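PDB 5OWU: importin subunit beta-1, which carries proteins into the nucleus by pairing with importin alpha, the subunit that recognises the classical nuclear localization signal of the cargo. Local coordinates for residues A[229-233]-A[244-248]; A[271-275]-A[286-290]; A[329-333]-A[351-355]. All coordinates share one frame; numbering follows the deposited sequence.

Overall arrangement
Three successive HEAT repeats supply the contacts, in series along the chain: contact 1 joins helices 219-233 and 238-255 of HEAT 6, contact 2 helices 260-274 and 280-306 of HEAT 7, and contact 3 helices 317-332 and 347-362 of HEAT 8. Centres of contacts 1 and 2 lie about 12 Å apart, those of contacts 2 and 3 about 11 Å. Contacts 1 and 3, with centres about 22 Å apart, do not touch. Contact 2 sits between them: Thr-271 CG2 meets Phe-245 CE1 at 4.0 Å, and Val-287 CG1 meets Cys-354 CB at 3.7 Å. Packing within each helix pair thus runs on into the next, building the continuous solenoid of this import receptor.

Contact 1 (A[229-233]-A[244-248])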
ATOM      1  N   VAL A 229      13.359  23.921  14.001  1.00 35.81           N
ATOM      2  CA  VAL A 229      13.070  22.492  14.067  1.00 32.60           C
ATOM      3  C   VAL A 229      14.181  21.757  14.820  1.00 37.93           C
ATOM      4  O   VAL A 229      13.918  20.925  15.699  1.00 30.95           O
ATOM      5  CB  VAL A 229      12.855  21.929  12.649  1.00 32.06           C
ATOM      6  CG1 VAL A 229      12.771  20.410  12.671  1.00 27.77           C
ATOM      7  CG2 VAL A 229      11.577  22.506  12.050  1.00 32.60           C
ATOM      8  N   CYS A 230      15.441  22.053  14.491  1.00 28.92           N
ATOM      9  CA  CYS A 230      16.562  21.381  15.153  1.00 38.08           C
ATOM     10  C   CYS A 230      16.588  21.701  16.644  1.00 41.90           C
ATOM     11  O   CYS A 230      16.711  20.799  17.497  1.00 42.11           O
ATOM     12  CB  CYS A 230      17.874  21.797  14.496  1.00 33.81           C
ATOM     13  SG  CYS A 230      18.038  21.207  12.803  1.00 41.26           S
ATOM     14  N   GLU A 231      16.482  22.989  16.976  1.00 42.98           N
ATOM     15  CA  GLU A 231      16.337  23.410  18.358  1.00 46.85           C
ATOM     16  C   GLU A 231      15.307  22.519  19.039  1.00 47.65           C
ATOM     17  O   GLU A 231      15.544  22.023  20.144  1.00 45.11           O
ATOM     18  CB  GLU A 231      15.930  24.889  18.423  1.00 47.59           C
ATOM     19  CG  GLU A 231      15.998  25.508  19.815  1.00 57.41           C
ATOM     20  CD  GLU A 231      15.081  24.821  20.819  1.00 62.54           C
ATOM     21  OE1 GLU A 231      15.562  24.421  21.901  1.00 53.94           O
ATOM     22  OE2 GLU A 231      13.877  24.670  20.520  1.00 69.69           O
ATOM     23  N   ALA A 232      14.173  22.285  18.374  1.00 38.89           N
ATOM     24  CA  ALA A 232      13.130  21.470  18.989  1.00 42.80           C
ATOM     25  C   ALA A 232      13.564  20.018  19.153  1.00 40.95           C
ATOM     26  O   ALA A 232      13.173  19.368  20.130  1.00 36.52           O
ATOM     27  CB  ALA A 232      11.836  21.544  18.175  1.00 40.73           C
ATOM     28  N   THR A 233      14.355  19.480  18.220  1.00 39.96           N
ATOM     29  CA  THR A 233      14.818  18.105  18.389  1.00 40.05           C
ATOM     30  C   THR A 233      15.747  17.964  19.580  1.00 47.89           C
ATOM     31  O   THR A 233      15.896  16.856  20.103  1.00 51.89           O
ATOM     32  CB  THR A 233      15.558  17.594  17.153  1.00 44.76           C
ATOM     33  OG1 THR A 233      16.777  18.324  16.992  1.00 39.86           O
ATOM     34  CG2 THR A 233      14.697  17.714  15.904  1.00 43.44           C
ATOM     35  N   ALA A 244       9.341  16.997  16.704  1.00 33.99           N
ATOM     36  CA  ALA A 244      10.330  17.694  15.896  1.00 36.09           C
ATOM     37  C   ALA A 244      11.000  16.746  14.907  1.00 41.45           C
ATOM     38  O   ALA A 244      11.265  17.122  13.760  1.00 34.02           O
ATOM     39  CB  ALA A 244      11.364  18.364  16.800  1.00 42.73           C
ATOM     40  N   PHE A 245      11.275  15.511  15.331  1.00 31.22           N
ATOM     41  CA  PHE A 245      11.861  14.528  14.426  1.00 35.94           C
ATOM     42  C   PHE A 245      10.876  14.101  13.344  1.00 28.37           C
ATOM     43  O   PHE A 245      11.284  13.857  12.204  1.00 37.93           O
ATOM     44  CB  PHE A 245      12.367  13.313  15.213  1.00 39.80           C
ATOM     45  CG  PHE A 245      13.830  13.385  15.551  1.00 36.96           C
ATOM     46  CD1 PHE A 245      14.785  13.126  14.585  1.00 37.91           C
ATOM     47  CD2 PHE A 245      14.251  13.716  16.830  1.00 33.59           C
ATOM     48  CE1 PHE A 245      16.139  13.198  14.888  1.00 40.91           C
ATOM     49  CE2 PHE A 245      15.602  13.788  17.139  1.00 41.28           C
ATOM     50  CZ  PHE A 245      16.545  13.528  16.168  1.00 39.50           C
ATOM     51  N   GLY A 246       9.583  14.016  13.661  1.00 33.89           N
ATOM     52  CA  GLY A 246       8.598  13.831  12.602  1.00 43.15           C
ATOM     53  C   GLY A 246       8.704  14.919  11.550  1.00 38.57           C
ATOM     54  O   GLY A 246       8.719  14.648  10.339  1.00 37.72           O
ATOM     55  N   CYS A 247       8.809  16.170  12.007  1.00 37.08           N
ATOM     56  CA  CYS A 247       9.019  17.291  11.091  0.81 32.01           C
ATOM     57  C   CYS A 247      10.273  17.105  10.261  1.00 29.41           C
ATOM     58  O   CYS A 247      10.259  17.270   9.036  1.00 34.09           O
ATOM     59  CB  CYS A 247       9.134  18.596  11.867  0.81 45.72           C
ATOM     60  SG  CYS A 247       7.592  19.315  12.247  0.81 39.44           S
ATOM     61  N   LEU A 248      11.388  16.795  10.921  1.00 33.43           N
ATOM     62  CA  LEU A 248      12.646  16.658  10.200  1.00 33.05           C
ATOM     63  C   LEU A 248      12.547  15.590   9.125  1.00 25.93           C
ATOM     64  O   LEU A 248      13.027  15.788   8.006  1.00 32.45           O
ATOM     65  CB  LEU A 248      13.788  16.325  11.165  1.00 35.57           C
ATOM     66  CG  LEU A 248      14.687  17.445  11.668  1.00 48.76           C
ATOM     67  CD1 LEU A 248      15.804  16.832  12.498  1.00 50.85           C
ATOM     68  CD2 LEU A 248      15.264  18.284  10.532  1.00 46.23           C
TER
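Thr-233, whose methyl rests on Phe-245, sends its hydroxyl back to its own helix: OG1 donates to Cys-230 O at 2.5 Å, a short bond in the carbonyl plane and on a lone pair. With chi1 at 67°, OG1 sits between the backbone N and the carbonyl carbon, while CG2 is left to face the partner helix. The two helices are the hairpin of HEAT 6, their short segments running at 139° to each other with axes 8.8 Å apart at closest approach. Small side chains line the interface. CB of Ala-244 reaches CB of Ala-232 at 3.5 Å, tighter than usual van der Waals contact, and lies equally near the backbone N and CG2 of Thr-233. Thr-233 CG2 also stands over one face of the Phe-245 ring, nearer the rim than the middle, in a CH-pi contact 4.3 Å from the centroid. From the next turn of helix 238-255, Leu-248 enters across the threonine, CD1 lying 3.7 Å from Thr-233 CG2 with the side chains nearly perpendicular. Leu-248 and Val-229 instead slide past each other in opposite directions. The neighbouring repeats cover both flanks: Leu-202 and Leu-205 of helix 195-208 pack on Ala-232 and Val-229, and Leu-267 of helix 260-274 packs on Cys-230 and Leu-248. Cys-230 also meets an apolar side chain from the chain of another protein. Val-229 CG1 touches two residues of helix 238-255, 3.7 Å from Leu-248 CG and 4.1 Å from Cys-247 CB.

Contact 2 (A[271-275]-A[286-290])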
ATOM      1  N   THR A 271      22.183  13.767  15.096  1.00 42.76           N
ATOM      2  CA  THR A 271      21.449  12.509  15.020  1.00 34.61           C
ATOM      3  C   THR A 271      22.358  11.329  15.323  1.00 35.44           C
ATOM      4  O   THR A 271      21.939  10.367  15.984  1.00 40.37           O
ATOM      5  CB  THR A 271      20.792  12.355  13.645  1.00 30.43           C
ATOM      6  OG1 THR A 271      21.787  12.259  12.620  1.00 36.83           O
ATOM      7  CG2 THR A 271      19.873  13.536  13.362  1.00 36.03           C
ATOM      8  N   ILE A 272      23.616  11.391  14.870  1.00 34.08           N
ATOM      9  CA  ILE A 272      24.550  10.323  15.208  1.00 42.82           C
ATOM     10  C   ILE A 272      24.747  10.254  16.715  1.00 42.11           C
ATOM     11  O   ILE A 272      24.824   9.167  17.299  1.00 42.94           O
ATOM     12  CB  ILE A 272      25.886  10.518  14.471  1.00 41.37           C
ATOM     13  CG1 ILE A 272      25.685  10.212  12.984  1.00 44.76           C
ATOM     14  CG2 ILE A 272      26.968   9.620  15.071  1.00 51.21           C
ATOM     15  CD1 ILE A 272      26.924  10.377  12.131  1.00 64.03           C
ATOM     16  N   ALA A 273      24.837  11.413  17.365  1.00 42.64           N
ATOM     17  CA  ALA A 273      25.039  11.442  18.806  1.00 41.81           C
ATOM     18  C   ALA A 273      23.870  10.792  19.529  1.00 43.85           C
ATOM     19  O   ALA A 273      24.062   9.914  20.379  1.00 43.90           O
ATOM     20  CB  ALA A 273      25.227  12.883  19.276  1.00 49.67           C
ATOM     21  N   THR A 274      22.642  11.199  19.193  1.00 46.98           N
ATOM     22  CA  THR A 274      21.489  10.670  19.915  1.00 56.75           C
ATOM     23  C   THR A 274      21.146   9.230  19.538  1.00 54.95           C
ATOM     24  O   THR A 274      20.374   8.592  20.263  1.00 43.33           O
ATOM     25  CB  THR A 274      20.273  11.572  19.700  1.00 55.23           C
ATOM     26  OG1 THR A 274      20.178  11.941  18.321  1.00 75.77           O
ATOM     27  CG2 THR A 274      20.395  12.824  20.560  1.00 57.34           C
ATOM     28  N   MET A 275      21.712   8.683  18.459  1.00 44.75           N
ATOM     29  CA  MET A 275      21.469   7.271  18.173  1.00 43.43           C
ATOM     30  C   MET A 275      22.005   6.358  19.269  1.00 49.87           C
ATOM     31  O   MET A 275      21.640   5.178  19.310  1.00 45.58           O
ATOM     32  CB  MET A 275      22.094   6.869  16.838  1.00 37.47           C
ATOM     33  CG  MET A 275      21.547   5.559  16.306  1.00 37.93           C
ATOM     34  SD  MET A 275      22.006   5.232  14.605  1.00 40.47           S
ATOM     35  CE  MET A 275      21.119   6.516  13.747  1.00 33.31           C
ATOM     36  N   THR A 286      16.172   8.859  15.930  1.00 36.26           N
ATOM     37  CA  THR A 286      17.314   9.053  15.036  1.00 38.56           C
ATOM     38  C   THR A 286      17.331   7.988  13.946  1.00 32.01           C
ATOM     39  O   THR A 286      17.613   8.278  12.769  1.00 35.15           O
ATOM     40  CB  THR A 286      18.631   9.038  15.820  1.00 35.81           C
ATOM     41  OG1 THR A 286      18.929   7.706  16.259  1.00 51.54           O
ATOM     42  CG2 THR A 286      18.553   9.958  17.024  1.00 49.21           C
ATOM     43  N   VAL A 287      17.002   6.750  14.318  1.00 32.93           N
ATOM     44  CA  VAL A 287      16.962   5.673  13.338  1.00 25.78           C
ATOM     45  C   VAL A 287      15.998   6.024  12.215  1.00 26.23           C
ATOM     46  O   VAL A 287      16.334   5.917  11.032  1.00 31.56           O
ATOM     47  CB  VAL A 287      16.591   4.344  14.017  1.00 33.13           C
ATOM     48  CG1 VAL A 287      16.376   3.245  12.978  1.00 28.90           C
ATOM     49  CG2 VAL A 287      17.680   3.934  14.988  1.00 32.00           C
ATOM     50  N   GLU A 288      14.785   6.466  12.571  1.00 28.41           N
ATOM     51  CA  GLU A 288      13.803   6.797  11.544  1.00 28.31           C
ATOM     52  C   GLU A 288      14.322   7.897  10.632  1.00 30.51           C
ATOM     53  O   GLU A 288      14.066   7.882   9.422  1.00 27.08           O
ATOM     54  CB  GLU A 288      12.476   7.217  12.183  1.00 30.92           C
ATOM     55  CG  GLU A 288      11.428   7.697  11.175  1.00 38.92           C
ATOM     56  CD  GLU A 288      11.092   6.648  10.126  1.00 54.03           C
ATOM     57  OE1 GLU A 288      11.281   5.441  10.400  1.00 56.66           O
ATOM     58  OE2 GLU A 288      10.638   7.032   9.024  1.00 59.43           O
ATOM     59  N   PHE A 289      15.051   8.863  11.194  1.00 33.33           N
ATOM     60  CA  PHE A 289      15.647   9.900  10.352  1.00 30.33           C
ATOM     61  C   PHE A 289      16.586   9.302   9.303  1.00 30.84           C
ATOM     62  O   PHE A 289      16.530   9.649   8.108  1.00 30.51           O
ATOM     63  CB  PHE A 289      16.392  10.903  11.228  1.00 36.24           C
ATOM     64  CG  PHE A 289      16.956  12.057  10.464  1.00 34.45           C
ATOM     65  CD1 PHE A 289      16.111  12.963   9.863  1.00 34.22           C
ATOM     66  CD2 PHE A 289      18.320  12.231  10.336  1.00 35.88           C
ATOM     67  CE1 PHE A 289      16.603  14.030   9.156  1.00 34.97           C
ATOM     68  CE2 PHE A 289      18.823  13.310   9.621  1.00 38.19           C
ATOM     69  CZ  PHE A 289      17.956  14.203   9.029  1.00 40.12           C
ATOM     70  N   TRP A 290      17.469   8.396   9.726  1.00 34.54           N
ATOM     71  CA  TRP A 290      18.414   7.861   8.751  1.00 31.61           C
ATOM     72  C   TRP A 290      17.735   6.912   7.767  1.00 32.10           C
ATOM     73  O   TRP A 290      18.132   6.852   6.593  1.00 27.47           O
ATOM     74  CB  TRP A 290      19.591   7.209   9.475  1.00 27.27           C
ATOM     75  CG  TRP A 290      20.559   8.264   9.893  1.00 37.68           C
ATOM     76  CD1 TRP A 290      20.658   8.856  11.120  1.00 31.56           C
ATOM     77  CD2 TRP A 290      21.540   8.895   9.063  1.00 29.39           C
ATOM     78  NE1 TRP A 290      21.648   9.811  11.105  1.00 30.22           N
ATOM     79  CE2 TRP A 290      22.202   9.856   9.853  1.00 29.71           C
ATOM     80  CE3 TRP A 290      21.921   8.742   7.724  1.00 27.74           C
ATOM     81  CZ2 TRP A 290      23.230  10.645   9.355  1.00 29.05           C
ATOM     82  CZ3 TRP A 290      22.936   9.530   7.232  1.00 29.19           C
ATOM     83  CH2 TRP A 290      23.580  10.472   8.046  1.00 30.77           C
TER
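The indole of Trp-290 offers its edge to Thr-271, and one of its faces is approached, off toward the rim, by CD2 of the adjoining Phe-289. Trp-290 NE1 donates to Thr-271 OG1 at 2.9 Å, a bent bond (142°) whose acceptor is tilted 24° out of the ring plane. Within the helix hairpin of HEAT 7 this ties helix 280-306 to helix 260-274. The hydroxyl of Thr-271 is also bonded to the carbonyl oxygen of Leu-267, which lets OG1 give its proton to its own helix while accepting from the indole. The Thr-271 methyl, CG2, goes instead to Phe-289, meeting CD2 of that ring at 3.6 Å. Two aliphatic chains reach the indole obliquely: Ile-272 through CG1, loosely at CZ2, and Met-275 through its terminal methyl, CE lying 3.5 Å from Trp-290 CD1. Met-275 extends through chi1 and chi2, then bends at chi3 (-67°), which turns CE back toward CD1 of Trp-290. Thr-286 meets the backbone of helix 260-274: its CG2 packs 3.6 Å from the backbone oxygen of Thr-271, and its OG1, bonded to Ala-283 O in its own helix, is flanked by the methionine. Neighbouring repeats also pack on these rings: Cys-249 and Met-252 of helix 238-255 on Phe-289, and Cys-354 and Phe-358 of helix 347-362 on Trp-290. Thr-286 OG1 lies 3.3 Å from Met-275 CB and 3.5 Å from its CE.

Contact 3 (A[329-333]-A[351-355]); sequences LLNLL and AGACL
Leucine methyls carry most of the side-chain packing, led by Leu-329, whose forked end comes down on Cys-354. Leu-329 CD1 lies 3.8 Å from Cys-354 SG and CD2 almost as near, so both branches touch the same thiol; Leu-329 CD2 is also 3.9 Å from Cys-354 CB. A second apolar pair is made by chain ends: Leu-330 starts away from helix 347-362, yet its CD2 reaches CD2 of Leu-355 at 3.9 Å, the two side chains lying oblique to each other. Chi1 of -177° swings the Leu-355 branch away from its backbone N, and chi2 of 59° puts CD2 at the outer end, facing that methyl. Ala-351 forms the third: its CB meets CB of Leu-332 at 3.7 Å. These are the two antiparallel helices of HEAT 8: Ala-351, Gly-352 and Cys-354 on helix 347-362 meet leucines of helix 317-332, with Leu-355 the larger exception. Side chain against backbone is the other kind of contact. Leu-333 lays CD2 on Gly-352, 3.7 Å from N, where no side chain of the glycine intervenes, and CB of Ala-351 faces the Leu-329 backbone O at 3.9 Å. Flanking repeats add to the packing: Ala-283 of helix 280-306 touches Leu-332, Ala-388 and Ala-392 of helix 383-395 touch Leu-333, and Phe-373 of helix 367-377 covers Leu-330. Leu-329 CD1 also approaches Leu-355 N, at 4.1 Å.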
ATOM      1  N   LEU A 329      23.816   1.795  14.897  1.00 34.05           N
ATOM      2  CA  LEU A 329      22.691   0.918  14.557  1.00 39.69           C
ATOM      3  C   LEU A 329      22.930  -0.494  15.076  1.00 32.44           C
ATOM      4  O   LEU A 329      22.089  -1.083  15.788  1.00 42.66           O
ATOM      5  CB  LEU A 329      22.492   0.876  13.039  1.00 41.02           C
ATOM      6  CG  LEU A 329      21.872   2.046  12.288  1.00 44.98           C
ATOM      7  CD1 LEU A 329      21.912   1.752  10.789  1.00 37.11           C
ATOM      8  CD2 LEU A 329      20.445   2.284  12.744  1.00 39.67           C
ATOM      9  N   LEU A 330      24.084  -1.058  14.710  1.00 27.87           N
ATOM     10  CA  LEU A 330      24.437  -2.398  15.157  1.00 29.61           C
ATOM     11  C   LEU A 330      24.283  -2.510  16.666  1.00 26.78           C
ATOM     12  O   LEU A 330      23.688  -3.468  17.174  1.00 33.56           O
ATOM     13  CB  LEU A 330      25.863  -2.730  14.711  1.00 32.75           C
ATOM     14  CG  LEU A 330      25.999  -2.867  13.191  1.00 37.24           C
ATOM     15  CD1 LEU A 330      27.462  -2.863  12.754  1.00 37.57           C
ATOM     16  CD2 LEU A 330      25.309  -4.138  12.709  1.00 36.52           C
ATOM     17  N   ASN A 331      24.784  -1.513  17.400  1.00 39.87           N
ATOM     18  CA  ASN A 331      24.625  -1.531  18.850  1.00 40.53           C
ATOM     19  C   ASN A 331      23.153  -1.549  19.252  1.00 46.36           C
ATOM     20  O   ASN A 331      22.795  -2.155  20.268  1.00 44.17           O
ATOM     21  CB  ASN A 331      25.327  -0.328  19.479  1.00 53.72           C
ATOM     22  CG  ASN A 331      25.125  -0.261  20.982  1.00 66.62           C
ATOM     23  OD1 ASN A 331      25.660  -1.086  21.726  1.00 68.73           O
ATOM     24  ND2 ASN A 331      24.346   0.717  21.437  1.00 69.55           N
ATOM     25  N   LEU A 332      22.287  -0.888  18.482  1.00 29.57           N
ATOM     26  CA  LEU A 332      20.871  -0.906  18.820  1.00 36.16           C
ATOM     27  C   LEU A 332      20.256  -2.282  18.631  1.00 44.78           C
ATOM     28  O   LEU A 332      19.209  -2.565  19.223  1.00 32.67           O
ATOM     29  CB  LEU A 332      20.103   0.116  17.981  1.00 34.60           C
ATOM     30  CG  LEU A 332      20.404   1.589  18.259  1.00 33.71           C
ATOM     31  CD1 LEU A 332      19.663   2.471  17.256  1.00 33.35           C
ATOM     32  CD2 LEU A 332      20.032   1.968  19.690  1.00 35.60           C
ATOM     33  N   LEU A 333      20.876  -3.145  17.825  1.00 32.00           N
ATOM     34  CA  LEU A 333      20.303  -4.476  17.626  1.00 31.11           C
ATOM     35  C   LEU A 333      20.219  -5.305  18.907  1.00 40.46           C
ATOM     36  O   LEU A 333      19.436  -6.265  18.953  1.00 33.93           O
ATOM     37  CB  LEU A 333      21.109  -5.252  16.580  1.00 26.91           C
ATOM     38  CG  LEU A 333      21.108  -4.663  15.168  1.00 30.09           C
ATOM     39  CD1 LEU A 333      21.984  -5.497  14.255  1.00 30.49           C
ATOM     40  CD2 LEU A 333      19.689  -4.580  14.616  1.00 28.51           C
ATOM     41  N   ALA A 351      16.116  -0.556  13.887  1.00 29.20           N
ATOM     42  CA  ALA A 351      17.531  -0.531  13.536  1.00 29.14           C
ATOM     43  C   ALA A 351      17.856  -1.595  12.496  1.00 34.93           C
ATOM     44  O   ALA A 351      18.668  -1.360  11.596  1.00 32.12           O
ATOM     45  CB  ALA A 351      18.377  -0.727  14.789  1.00 30.97           C
ATOM     46  N   GLY A 352      17.237  -2.772  12.603  1.00 32.73           N
ATOM     47  CA  GLY A 352      17.417  -3.778  11.565  1.00 29.03           C
ATOM     48  C   GLY A 352      16.905  -3.322  10.209  1.00 24.84           C
ATOM     49  O   GLY A 352      17.585  -3.473   9.184  1.00 26.25           O
ATOM     50  N   ALA A 353      15.695  -2.759  10.177  1.00 29.71           N
ATOM     51  CA  ALA A 353      15.170  -2.262   8.907  1.00 33.76           C
ATOM     52  C   ALA A 353      16.077  -1.176   8.336  1.00 27.30           C
ATOM     53  O   ALA A 353      16.339  -1.131   7.121  1.00 34.94           O
ATOM     54  CB  ALA A 353      13.743  -1.739   9.099  1.00 28.03           C
ATOM     55  N   CYS A 354      16.562  -0.286   9.199  1.00 29.52           N
ATOM     56  CA  CYS A 354      17.456   0.770   8.748  1.00 29.63           C
ATOM     57  C   CYS A 354      18.732   0.181   8.163  1.00 27.21           C
ATOM     58  O   CYS A 354      19.181   0.582   7.084  1.00 30.31           O
ATOM     59  CB  CYS A 354      17.773   1.709   9.909  1.00 35.56           C
ATOM     60  SG  CYS A 354      18.702   3.156   9.411  1.00 35.32           S
ATOM     61  N   LEU A 355      19.323  -0.789   8.860  1.00 30.93           N
ATOM     62  CA  LEU A 355      20.523  -1.446   8.358  1.00 27.68           C
ATOM     63  C   LEU A 355      20.291  -2.025   6.968  1.00 31.50           C
ATOM     64  O   LEU A 355      21.158  -1.916   6.087  1.00 26.48           O
ATOM     65  CB  LEU A 355      20.958  -2.538   9.336  1.00 28.92           C
ATOM     66  CG  LEU A 355      22.239  -3.297   9.009  1.00 35.09           C
ATOM     67  CD1 LEU A 355      23.434  -2.342   8.924  1.00 39.08           C
ATOM     68  CD2 LEU A 355      22.472  -4.373  10.067  1.00 42.15           C
TER